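Local coordinates for thiol peroxidase (Mycobacterium tuberculosis, PDB 1Y25), which probably reduces hydrogen peroxide and organic hydroperoxides to water and alcohols at the expense of thioredoxin, protecting the cell against oxidative stress, at residues Ser46-Ile51 with Ile132-Ala137; Ala76-Val81 with Glu99-Ala104; Val20-Pro25 with Gly139-Thr144. The protein carries 1 engineered substitution. All blocks are in the same frame, centred on the assembly; numbering follows the deposited sequence.

Interaction 1. Residues Ser46-Ile51 with Ile132-Ala137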
ATOM      1  N   SER A  46     -14.230  -9.107  -0.058  1.00 28.47           N
ATOM      2  CA  SER A  46     -13.451  -8.508  -1.123  1.00 29.47           C
ATOM      3  C   SER A  46     -14.274  -7.373  -1.764  1.00 28.38           C
ATOM      4  O   SER A  46     -15.449  -7.506  -1.935  1.00 27.22           O
ATOM      5  CB  SER A  46     -13.124  -9.534  -2.203  1.00 29.04           C
ATOM      6  OG  SER A  46     -12.262 -10.536  -1.735  1.00 34.84           O
ATOM      7  N   VAL A  47     -13.640  -6.274  -2.138  1.00 28.24           N
ATOM      8  CA  VAL A  47     -14.352  -5.275  -2.955  1.00 27.14           C
ATOM      9  C   VAL A  47     -13.470  -4.871  -4.141  1.00 25.84           C
ATOM     10  O   VAL A  47     -12.277  -4.738  -4.001  1.00 22.95           O
ATOM     11  CB  VAL A  47     -14.807  -4.044  -2.110  1.00 27.67           C
ATOM     12  CG1 VAL A  47     -13.584  -3.357  -1.336  1.00 30.00           C
ATOM     13  CG2 VAL A  47     -15.587  -3.072  -2.984  1.00 27.22           C
ATOM     14  N   LEU A  48     -14.091  -4.711  -5.302  1.00 24.67           N
ATOM     15  CA  LEU A  48     -13.417  -4.285  -6.493  1.00 24.37           C
ATOM     16  C   LEU A  48     -13.812  -2.853  -6.802  1.00 23.79           C
ATOM     17  O   LEU A  48     -15.025  -2.519  -6.922  1.00 24.00           O
ATOM     18  CB  LEU A  48     -13.740  -5.213  -7.647  1.00 24.31           C
ATOM     19  CG  LEU A  48     -13.167  -4.892  -9.040  1.00 22.53           C
ATOM     20  CD1 LEU A  48     -13.140  -6.202  -9.846  1.00 24.38           C
ATOM     21  CD2 LEU A  48     -13.935  -3.842  -9.771  1.00 22.96           C
ATOM     22  N   LEU A  49     -12.773  -2.016  -6.893  1.00 22.88           N
ATOM     23  CA  LEU A  49     -12.864  -0.597  -7.254  1.00 23.84           C
ATOM     24  C   LEU A  49     -12.564  -0.515  -8.718  1.00 22.43           C
ATOM     25  O   LEU A  49     -11.424  -0.815  -9.154  1.00 18.21           O
ATOM     26  CB  LEU A  49     -11.795   0.260  -6.496  1.00 24.20           C
ATOM     27  CG  LEU A  49     -11.665   0.098  -4.968  1.00 27.08           C
ATOM     28  CD1 LEU A  49     -10.602   1.061  -4.460  1.00 26.24           C
ATOM     29  CD2 LEU A  49     -13.017   0.173  -4.242  1.00 28.10           C
ATOM     30  N   ASN A  50     -13.627  -0.187  -9.437  1.00 23.04           N
ATOM     31  CA  ASN A  50     -13.610   0.192 -10.840  1.00 24.24           C
ATOM     32  C   ASN A  50     -13.518   1.714 -10.945  1.00 23.53           C
ATOM     33  O   ASN A  50     -14.490   2.400 -10.864  1.00 24.58           O
ATOM     34  CB  ASN A  50     -14.890  -0.349 -11.557  1.00 22.43           C
ATOM     35  CG  ASN A  50     -14.875  -0.107 -13.063  1.00 24.00           C
ATOM     36  OD1 ASN A  50     -13.821  -0.164 -13.678  1.00 23.88           O
ATOM     37  ND2 ASN A  50     -16.051   0.164 -13.665  1.00 21.49           N
ATOM     38  N   ILE A  51     -12.309   2.204 -11.190  1.00 25.23           N
ATOM     39  CA  ILE A  51     -11.971   3.627 -11.119  1.00 23.20           C
ATOM     40  C   ILE A  51     -11.823   4.151 -12.546  1.00 23.47           C
ATOM     41  O   ILE A  51     -11.121   3.521 -13.402  1.00 23.04           O
ATOM     42  CB  ILE A  51     -10.644   3.842 -10.329  1.00 23.63           C
ATOM     43  CG1 ILE A  51     -10.632   3.127  -8.966  1.00 22.55           C
ATOM     44  CG2 ILE A  51     -10.273   5.342 -10.224  1.00 23.71           C
ATOM     45  CD1 ILE A  51      -9.214   2.806  -8.447  1.00 22.23           C
ATOM     46  N   ILE A 132      -8.055  -0.386 -11.693  1.00 23.91           N
ATOM     47  CA  ILE A 132      -8.745  -1.361 -10.903  1.00 23.42           C
ATOM     48  C   ILE A 132      -7.882  -1.551  -9.667  1.00 23.85           C
ATOM     49  O   ILE A 132      -6.626  -1.669  -9.774  1.00 22.94           O
ATOM     50  CB  ILE A 132      -8.940  -2.772 -11.635  1.00 23.05           C
ATOM     51  CG1 ILE A 132      -9.657  -2.660 -12.964  1.00 24.79           C
ATOM     52  CG2 ILE A 132      -9.676  -3.753 -10.772  1.00 24.41           C
ATOM     53  CD1 ILE A 132     -11.023  -2.021 -12.937  1.00 23.11           C
ATOM     54  N   VAL A 133      -8.563  -1.587  -8.526  1.00 23.29           N
ATOM     55  CA  VAL A 133      -8.013  -2.051  -7.259  1.00 25.13           C
ATOM     56  C   VAL A 133      -8.979  -3.055  -6.648  1.00 24.93           C
ATOM     57  O   VAL A 133     -10.123  -2.721  -6.393  1.00 25.59           O
ATOM     58  CB  VAL A 133      -7.715  -0.873  -6.181  1.00 25.59           C
ATOM     59  CG1 VAL A 133      -7.117  -1.467  -4.952  1.00 24.30           C
ATOM     60  CG2 VAL A 133      -6.735   0.220  -6.720  1.00 23.85           C
ATOM     61  N   VAL A 134      -8.490  -4.272  -6.376  1.00 25.42           N
ATOM     62  CA  VAL A 134      -9.221  -5.265  -5.519  1.00 24.84           C
ATOM     63  C   VAL A 134      -8.659  -5.295  -4.110  1.00 25.94           C
ATOM     64  O   VAL A 134      -7.442  -5.430  -3.943  1.00 27.36           O
ATOM     65  CB  VAL A 134      -9.261  -6.662  -6.124  1.00 23.61           C
ATOM     66  CG1 VAL A 134      -9.917  -7.698  -5.182  1.00 24.86           C
ATOM     67  CG2 VAL A 134      -9.945  -6.627  -7.493  1.00 21.91           C
ATOM     68  N   ILE A 135      -9.523  -4.969  -3.126  1.00 24.50           N
ATOM     69  CA  ILE A 135      -9.211  -5.039  -1.700  1.00 24.28           C
ATOM     70  C   ILE A 135      -9.778  -6.369  -1.164  1.00 23.63           C
ATOM     71  O   ILE A 135     -10.936  -6.630  -1.340  1.00 22.74           O
ATOM     72  CB  ILE A 135      -9.842  -3.830  -0.927  1.00 24.95           C
ATOM     73  CG1 ILE A 135      -9.461  -2.503  -1.632  1.00 22.00           C
ATOM     74  CG2 ILE A 135      -9.518  -3.918   0.609  1.00 23.24           C
ATOM     75  CD1 ILE A 135     -10.251  -1.316  -1.163  1.00 23.73           C
ATOM     76  N   GLY A 136      -8.934  -7.209  -0.595  1.00 22.67           N
ATOM     77  CA  GLY A 136      -9.388  -8.436   0.037  1.00 24.66           C
ATOM     78  C   GLY A 136     -10.206  -8.210   1.312  1.00 24.71           C
ATOM     79  O   GLY A 136     -10.312  -7.122   1.797  1.00 23.85           O
ATOM     80  N   ALA A 137     -10.689  -9.300   1.881  1.00 25.68           N
ATOM     81  CA  ALA A 137     -11.541  -9.314   3.048  1.00 26.72           C
ATOM     82  C   ALA A 137     -10.770  -8.748   4.254  1.00 28.24           C
ATOM     83  O   ALA A 137     -11.377  -8.114   5.188  1.00 28.74           O
ATOM     84  CB  ALA A 137     -11.957 -10.828   3.329  1.00 26.39           C
TER
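Val-47 and Ile-135 pair their backbones twice: Val-47 N donates to Ile-135 O at 2.8 Å, and Ile-135 N returns a bond to Val-47 O. Leu-49 and Val-133 repeat the exchange, the Leu-49 N to Val-133 O bond (2.8 Å) being nearly straight, 169° at the hydrogen. Both are antiparallel hydrogen-bonded pairs, and their side chains form one tightly packed face. Val-47 and Ile-135 lie alongside each other, CG1 of Val-47 3.8 Å from CB of Ile-135; that methyl is wedged between its own backbone N and carbonyl carbon (chi1 55°). Leu-49 CD1 sits 3.9 Å from Val-133 CB and also reaches the CD1 methyl of Ile-135. On the other face Leu-48 sets its CG in the angle between CG2 of Ile-132 and CG2 of Val-134, under Phe-67 and Ala-159 of the flanking helices. Asn-50 lays OD1 3.4 Å from Ile-132 CD1, a polar atom against a methyl, while its ND2 hydrogen-bonds to Ser-63 OG. Ser-46 still presses its CA on Ile-135 O (3.1 Å), its OG making a weak hydrogen bond to Leu-163 O; contact thins at Gly-136 and the exposed Ala-137. The two strands are neighbours in the central mixed sheet of the thioredoxin fold used by peroxiredoxins; Asn-50 lies about 7 Å, side chain to side chain, from Ser-60, the engineered replacement of the predicted peroxidatic cysteine.

Interaction 2. Residues Ala76-Val81 with Glu99-Ala104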
ATOM      1  N   ALA A  76     -20.566 -10.524  -6.504  1.00 39.50           N
ATOM      2  CA  ALA A  76     -19.378  -9.795  -6.117  1.00 37.92           C
ATOM      3  C   ALA A  76     -19.708  -8.288  -5.822  1.00 35.92           C
ATOM      4  O   ALA A  76     -20.608  -7.716  -6.451  1.00 34.46           O
ATOM      5  CB  ALA A  76     -18.404  -9.911  -7.261  1.00 38.12           C
ATOM      6  N   THR A  77     -19.008  -7.676  -4.864  1.00 34.14           N
ATOM      7  CA  THR A  77     -19.126  -6.212  -4.641  1.00 33.21           C
ATOM      8  C   THR A  77     -18.212  -5.340  -5.518  1.00 31.41           C
ATOM      9  O   THR A  77     -16.966  -5.399  -5.433  1.00 29.67           O
ATOM     10  CB  THR A  77     -18.993  -5.892  -3.170  1.00 33.48           C
ATOM     11  OG1 THR A  77     -19.759  -6.872  -2.477  1.00 33.56           O
ATOM     12  CG2 THR A  77     -19.507  -4.494  -2.826  1.00 33.54           C
ATOM     13  N   VAL A  78     -18.857  -4.583  -6.420  1.00 30.02           N
ATOM     14  CA  VAL A  78     -18.138  -3.691  -7.356  1.00 28.93           C
ATOM     15  C   VAL A  78     -18.602  -2.277  -7.128  1.00 27.73           C
ATOM     16  O   VAL A  78     -19.774  -1.951  -7.238  1.00 27.69           O
ATOM     17  CB  VAL A  78     -18.346  -4.089  -8.877  1.00 28.99           C
ATOM     18  CG1 VAL A  78     -17.650  -3.169  -9.775  1.00 24.27           C
ATOM     19  CG2 VAL A  78     -17.870  -5.530  -9.094  1.00 29.52           C
ATOM     20  N   LEU A  79     -17.628  -1.432  -6.851  1.00 26.71           N
ATOM     21  CA  LEU A  79     -17.834  -0.031  -6.588  1.00 26.13           C
ATOM     22  C   LEU A  79     -17.271   0.721  -7.796  1.00 25.41           C
ATOM     23  O   LEU A  79     -16.108   0.573  -8.184  1.00 23.60           O
ATOM     24  CB  LEU A  79     -17.056   0.367  -5.310  1.00 25.72           C
ATOM     25  CG  LEU A  79     -17.469   1.570  -4.518  1.00 28.26           C
ATOM     26  CD1 LEU A  79     -18.830   1.321  -3.943  1.00 30.93           C
ATOM     27  CD2 LEU A  79     -16.521   1.988  -3.423  1.00 28.14           C
ATOM     28  N   CYS A  80     -18.082   1.587  -8.331  1.00 24.70           N
ATOM     29  CA  CYS A  80     -17.760   2.318  -9.492  1.00 25.22           C
ATOM     30  C   CYS A  80     -17.367   3.738  -9.082  1.00 24.60           C
ATOM     31  O   CYS A  80     -18.244   4.515  -8.705  1.00 26.34           O
ATOM     32  CB  CYS A  80     -18.966   2.282 -10.455  1.00 25.19           C
ATOM     33  SG  CYS A  80     -19.071   0.762 -11.364  1.00 27.07           S
ATOM     34  N   VAL A  81     -16.059   4.042  -9.147  1.00 24.42           N
ATOM     35  CA  VAL A  81     -15.464   5.252  -8.565  1.00 23.96           C
ATOM     36  C   VAL A  81     -14.969   6.267  -9.583  1.00 24.56           C
ATOM     37  O   VAL A  81     -14.225   5.927 -10.469  1.00 24.78           O
ATOM     38  CB  VAL A  81     -14.314   4.985  -7.591  1.00 23.63           C
ATOM     39  CG1 VAL A  81     -13.859   6.353  -6.909  1.00 23.69           C
ATOM     40  CG2 VAL A  81     -14.665   3.881  -6.590  1.00 24.29           C
ATOM     41  N   GLU A  99     -28.099  -2.141 -11.798  1.00 36.18           N
ATOM     42  CA  GLU A  99     -28.429  -2.188 -10.354  1.00 39.03           C
ATOM     43  C   GLU A  99     -27.460  -2.952  -9.391  1.00 39.57           C
ATOM     44  O   GLU A  99     -27.658  -2.896  -8.134  1.00 40.51           O
ATOM     45  CB  GLU A  99     -29.774  -2.900 -10.179  1.00 40.29           C
ATOM     46  CG  GLU A  99     -31.041  -2.009 -10.281  1.00 43.69           C
ATOM     47  CD  GLU A  99     -32.263  -2.794  -9.795  1.00 44.52           C
ATOM     48  OE1 GLU A  99     -32.043  -3.982  -9.398  1.00 50.71           O
ATOM     49  OE2 GLU A  99     -33.414  -2.259  -9.831  1.00 50.94           O
ATOM     50  N   ASN A 100     -26.504  -3.708  -9.963  1.00 38.34           N
ATOM     51  CA  ASN A 100     -25.535  -4.491  -9.216  1.00 37.02           C
ATOM     52  C   ASN A 100     -24.230  -3.794  -8.845  1.00 36.06           C
ATOM     53  O   ASN A 100     -23.536  -4.250  -7.973  1.00 38.07           O
ATOM     54  CB  ASN A 100     -25.249  -5.761  -9.972  1.00 38.23           C
ATOM     55  CG  ASN A 100     -26.536  -6.569 -10.180  1.00 41.04           C
ATOM     56  OD1 ASN A 100     -26.595  -7.695  -9.770  1.00 44.78           O
ATOM     57  ND2 ASN A 100     -27.592  -5.937 -10.727  1.00 40.05           N
ATOM     58  N   VAL A 101     -23.900  -2.710  -9.509  1.00 32.66           N
ATOM     59  CA  VAL A 101     -22.754  -1.903  -9.138  1.00 31.49           C
ATOM     60  C   VAL A 101     -23.235  -0.853  -8.163  1.00 30.48           C
ATOM     61  O   VAL A 101     -24.430  -0.560  -8.084  1.00 32.00           O
ATOM     62  CB  VAL A 101     -22.057  -1.280 -10.368  1.00 30.56           C
ATOM     63  CG1 VAL A 101     -21.334  -2.403 -11.190  1.00 28.74           C
ATOM     64  CG2 VAL A 101     -23.086  -0.442 -11.232  1.00 29.11           C
ATOM     65  N   MET A 102     -22.316  -0.422  -7.306  1.00 30.20           N
ATOM     66  CA  MET A 102     -22.507   0.677  -6.380  1.00 29.37           C
ATOM     67  C   MET A 102     -21.677   1.831  -6.884  1.00 27.52           C
ATOM     68  O   MET A 102     -20.437   1.771  -6.878  1.00 25.58           O
ATOM     69  CB  MET A 102     -22.104   0.307  -4.976  1.00 29.68           C
ATOM     70  CG  MET A 102     -22.411   1.341  -3.879  1.00 30.88           C
ATOM     71  SD  MET A 102     -21.647   0.907  -2.292  1.00 34.72           S
ATOM     72  CE  MET A 102     -22.830  -0.249  -1.537  1.00 37.53           C
ATOM     73  N   PRO A 103     -22.359   2.915  -7.314  1.00 26.46           N
ATOM     74  CA  PRO A 103     -21.561   4.095  -7.651  1.00 26.96           C
ATOM     75  C   PRO A 103     -21.083   4.889  -6.388  1.00 25.24           C
ATOM     76  O   PRO A 103     -21.712   4.867  -5.339  1.00 24.51           O
ATOM     77  CB  PRO A 103     -22.496   4.905  -8.539  1.00 27.11           C
ATOM     78  CG  PRO A 103     -23.898   4.488  -8.132  1.00 26.79           C
ATOM     79  CD  PRO A 103     -23.808   3.157  -7.449  1.00 27.18           C
ATOM     80  N   ALA A 104     -19.947   5.571  -6.547  1.00 25.55           N
ATOM     81  CA  ALA A 104     -19.268   6.276  -5.482  1.00 24.94           C
ATOM     82  C   ALA A 104     -18.495   7.420  -6.097  1.00 24.62           C
ATOM     83  O   ALA A 104     -17.710   7.207  -7.010  1.00 25.34           O
ATOM     84  CB  ALA A 104     -18.341   5.328  -4.799  1.00 24.44           C
TER
HETATM   85  O   HOH W   1     -21.545  -5.227  -7.054  1.00 29.26           O
HETATM   86  O   HOH W   2     -21.984  -3.700  -5.216  1.00 42.52           O
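Leu-79 and Met-102 meet at a slant, the CD1 methyl of Leu-79 lying against the CB, CG and SD of Met-102. Leu-79 CD1 is 3.6 Å from Met-102 CB and 3.3 Å from its SD. Their parallel pairing puts both on one face; beyond CB each CG runs anti to its backbone N (chi1 -157° in Leu-79, -173° in Met-102), and Met-102 then bends at its sulfur. Ala-104 also lies on this face, its CB 3.9 Å from Leu-79 CG. On the opposite face Cys-80 turns SG back toward Val-101, 3.8 Å from its CB, and Val-101 CG1 bridges between that sulfur and Val-78 CG1. Three backbone bonds set these side chains in parallel register: Met-102 N to Val-78 O, almost straight at 175°, Cys-80 N to Met-102 O at 2.8 Å, and the more bent Ala-104 N to Cys-80 O. Where the strands splay at their start, a water accepts from Val-78 N at 2.8 Å and also lies near Ala-76 O and Asn-100 O. Helix 86-96 connects the two strands as a beta-alpha-beta crossover, with Pro-103 resting on its Gln-89 and Cys-93, the predicted disulfide partner of residue 60, whose engineered serine cannot form it. Helix 58-74 covers Val-78 and Cys-80 through Phe-67, Ala-71 and Val-64, Leu-79 packs on Phe-27 and Phe-42, and strand 78-82 pairs on its other edge with strand 47-51.

Interaction 3. Residues Val20-Pro25 with Gly139-Thr144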
ATOM      1  N   VAL A  20       0.273  -4.362  -3.893  1.00 21.46           N
ATOM      2  CA  VAL A  20      -0.400  -5.625  -3.512  1.00 21.63           C
ATOM      3  C   VAL A  20       0.241  -6.121  -2.202  1.00 20.59           C
ATOM      4  O   VAL A  20       1.448  -6.038  -2.069  1.00 21.48           O
ATOM      5  CB  VAL A  20      -0.324  -6.575  -4.694  1.00 21.29           C
ATOM      6  CG1 VAL A  20      -0.608  -7.992  -4.282  1.00 26.14           C
ATOM      7  CG2 VAL A  20      -1.273  -6.144  -5.781  1.00 17.34           C
ATOM      8  N   GLY A  21      -0.595  -6.430  -1.206  1.00 20.16           N
ATOM      9  CA  GLY A  21      -0.208  -6.940   0.068  1.00 21.75           C
ATOM     10  C   GLY A  21      -0.201  -5.885   1.171  1.00 22.32           C
ATOM     11  O   GLY A  21      -0.231  -6.210   2.335  1.00 24.19           O
ATOM     12  N   SER A  22      -0.141  -4.625   0.797  1.00 21.60           N
ATOM     13  CA  SER A  22      -0.172  -3.523   1.701  1.00 22.03           C
ATOM     14  C   SER A  22      -1.643  -3.100   2.003  1.00 22.55           C
ATOM     15  O   SER A  22      -2.539  -3.491   1.292  1.00 21.16           O
ATOM     16  CB  SER A  22       0.677  -2.354   1.139  1.00 20.95           C
ATOM     17  OG  SER A  22       0.010  -1.669   0.091  1.00 20.99           O
ATOM     18  N   PRO A  23      -1.880  -2.386   3.154  1.00 24.16           N
ATOM     19  CA  PRO A  23      -3.235  -1.944   3.553  1.00 23.18           C
ATOM     20  C   PRO A  23      -3.792  -0.980   2.528  1.00 24.60           C
ATOM     21  O   PRO A  23      -3.159   0.046   2.170  1.00 25.58           O
ATOM     22  CB  PRO A  23      -3.027  -1.273   4.896  1.00 21.93           C
ATOM     23  CG  PRO A  23      -1.592  -1.763   5.384  1.00 22.27           C
ATOM     24  CD  PRO A  23      -0.847  -1.957   4.116  1.00 22.97           C
ATOM     25  N   ALA A  24      -4.970  -1.298   2.030  1.00 24.61           N
ATOM     26  CA  ALA A  24      -5.653  -0.375   1.149  1.00 24.65           C
ATOM     27  C   ALA A  24      -5.860   0.993   1.840  1.00 24.02           C
ATOM     28  O   ALA A  24      -6.321   1.083   3.023  1.00 24.73           O
ATOM     29  CB  ALA A  24      -6.890  -0.981   0.657  1.00 25.50           C
ATOM     30  N   PRO A  25      -5.428   2.083   1.148  1.00 23.80           N
ATOM     31  CA  PRO A  25      -5.790   3.413   1.626  1.00 23.91           C
ATOM     32  C   PRO A  25      -7.300   3.486   1.927  1.00 22.83           C
ATOM     33  O   PRO A  25      -8.135   3.056   1.104  1.00 24.61           O
ATOM     34  CB  PRO A  25      -5.372   4.356   0.492  1.00 23.42           C
ATOM     35  CG  PRO A  25      -4.378   3.588  -0.245  1.00 23.19           C
ATOM     36  CD  PRO A  25      -4.682   2.157  -0.128  1.00 23.95           C
ATOM     37  N   GLY A 139      -8.551  -6.357   4.043  1.00 26.91           N
ATOM     38  CA  GLY A 139      -8.334  -4.926   3.862  1.00 26.38           C
ATOM     39  C   GLY A 139      -6.999  -4.613   3.233  1.00 25.52           C
ATOM     40  O   GLY A 139      -6.563  -3.435   3.140  1.00 25.11           O
ATOM     41  N   ASN A 140      -6.318  -5.665   2.805  1.00 25.04           N
ATOM     42  CA  ASN A 140      -5.041  -5.439   2.102  1.00 24.21           C
ATOM     43  C   ASN A 140      -5.334  -5.422   0.597  1.00 23.85           C
ATOM     44  O   ASN A 140      -6.381  -5.876   0.113  1.00 22.38           O
ATOM     45  CB  ASN A 140      -3.987  -6.436   2.529  1.00 23.07           C
ATOM     46  CG  ASN A 140      -3.543  -6.213   3.907  1.00 25.32           C
ATOM     47  OD1 ASN A 140      -3.570  -5.093   4.392  1.00 28.05           O
ATOM     48  ND2 ASN A 140      -3.117  -7.299   4.597  1.00 22.28           N
ATOM     49  N   VAL A 141      -4.435  -4.821  -0.137  1.00 24.08           N
ATOM     50  CA  VAL A 141      -4.639  -4.705  -1.589  1.00 23.77           C
ATOM     51  C   VAL A 141      -4.330  -6.115  -2.138  1.00 23.19           C
ATOM     52  O   VAL A 141      -3.223  -6.647  -1.886  1.00 21.35           O
ATOM     53  CB  VAL A 141      -3.661  -3.697  -2.181  1.00 23.63           C
ATOM     54  CG1 VAL A 141      -3.751  -3.648  -3.657  1.00 24.87           C
ATOM     55  CG2 VAL A 141      -3.869  -2.310  -1.636  1.00 24.65           C
ATOM     56  N   ALA A 142      -5.261  -6.683  -2.912  1.00 22.64           N
ATOM     57  CA  ALA A 142      -5.105  -7.991  -3.542  1.00 24.32           C
ATOM     58  C   ALA A 142      -4.662  -7.900  -5.006  1.00 25.31           C
ATOM     59  O   ALA A 142      -4.100  -8.863  -5.532  1.00 25.81           O
ATOM     60  CB  ALA A 142      -6.419  -8.778  -3.458  1.00 24.86           C
ATOM     61  N   TYR A 143      -4.856  -6.759  -5.666  1.00 24.56           N
ATOM     62  CA  TYR A 143      -4.729  -6.699  -7.123  1.00 24.52           C
ATOM     63  C   TYR A 143      -4.937  -5.273  -7.548  1.00 24.08           C
ATOM     64  O   TYR A 143      -5.646  -4.569  -6.920  1.00 22.30           O
ATOM     65  CB  TYR A 143      -5.747  -7.657  -7.792  1.00 24.29           C
ATOM     66  CG  TYR A 143      -5.770  -7.508  -9.251  1.00 24.68           C
ATOM     67  CD1 TYR A 143      -4.997  -8.329 -10.096  1.00 24.02           C
ATOM     68  CD2 TYR A 143      -6.494  -6.472  -9.821  1.00 24.07           C
ATOM     69  CE1 TYR A 143      -4.969  -8.097 -11.489  1.00 24.49           C
ATOM     70  CE2 TYR A 143      -6.471  -6.257 -11.140  1.00 23.97           C
ATOM     71  CZ  TYR A 143      -5.757  -7.087 -11.993  1.00 23.95           C
ATOM     72  OH  TYR A 143      -5.831  -6.801 -13.358  1.00 23.31           O
ATOM     73  N   THR A 144      -4.126  -4.835  -8.501  1.00 25.14           N
ATOM     74  CA  THR A 144      -4.150  -3.581  -9.092  1.00 24.76           C
ATOM     75  C   THR A 144      -3.880  -3.713 -10.593  1.00 24.30           C
ATOM     76  O   THR A 144      -3.156  -4.647 -11.047  1.00 21.24           O
ATOM     77  CB  THR A 144      -3.108  -2.552  -8.452  1.00 27.06           C
ATOM     78  OG1 THR A 144      -1.717  -2.953  -8.663  1.00 24.02           O
ATOM     79  CG2 THR A 144      -3.456  -2.369  -6.981  1.00 27.85           C
TER
HETATM   80  O   HOH W   3      -7.604  -1.003   4.359  1.00 37.47           O
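Gly-21, Ser-22 and Ala-24 bond to Gly-139 and Val-141 through three backbone hydrogen bonds: Gly-21 N to Val-141 O at 2.7 Å, Val-141 N to Ser-22 O at 2.7 Å, and Ala-24 N to Gly-139 O at 2.9 Å. A water donates to both Ala-24 O and Gly-139 O, adding a link there. Apolar contacts centre on Val-141, which points into the loop: its CG2 reaches the CA and CB of Ala-24, and its CG1 lies 4.1 Å from Val-20 CG2. In Val-20, chi1 163° sets CG2 anti to the carbonyl carbon, beside the backbone N, and against Tyr-143, 3.6 Å from its N, next to the classic beta bulge in which Ala-142 and Tyr-143 both face Val-134. Among polar side chains, Asn-140 runs alongside Pro-23, its OD1 3.3 Å from Pro-23 CA. Ser-22 OG has its stronger partner in Ala-19 O and also meets Gln-41 OE1 of the second subunit, whose Asp-33 takes the N of Val-20. Backbone bonds thus fasten the loop at Val-141, the start of strand 141-146, and at Gly-139 shortly before it, whereas its polar groups engage the partner subunit, coupling this sheet edge to the homodimer interface.

All three contacts belong to one mixed sheet. Interaction 1 holds its middle; interaction 2 reaches the edge strand 101-105, and interaction 3 lies on the opposite edge strand, 141-146. Interactions 1 and 2 are buried and share a border, since Leu-48 O and Asn-50 O probably accept from Leu-79 N and Val-81 N; one joins antiparallel strands, the other parallel ones. Interaction 3 is a surface contact of loop with strand, tied to interaction 1 through Val-134 and Ile-135. Interactions 2 and 3 do not touch, their centres being about 18 Å apart. All three rest on backbone hydrogen bonds; the core pair adds apolar packing on both faces, and only interaction 3 is touched by the second subunit.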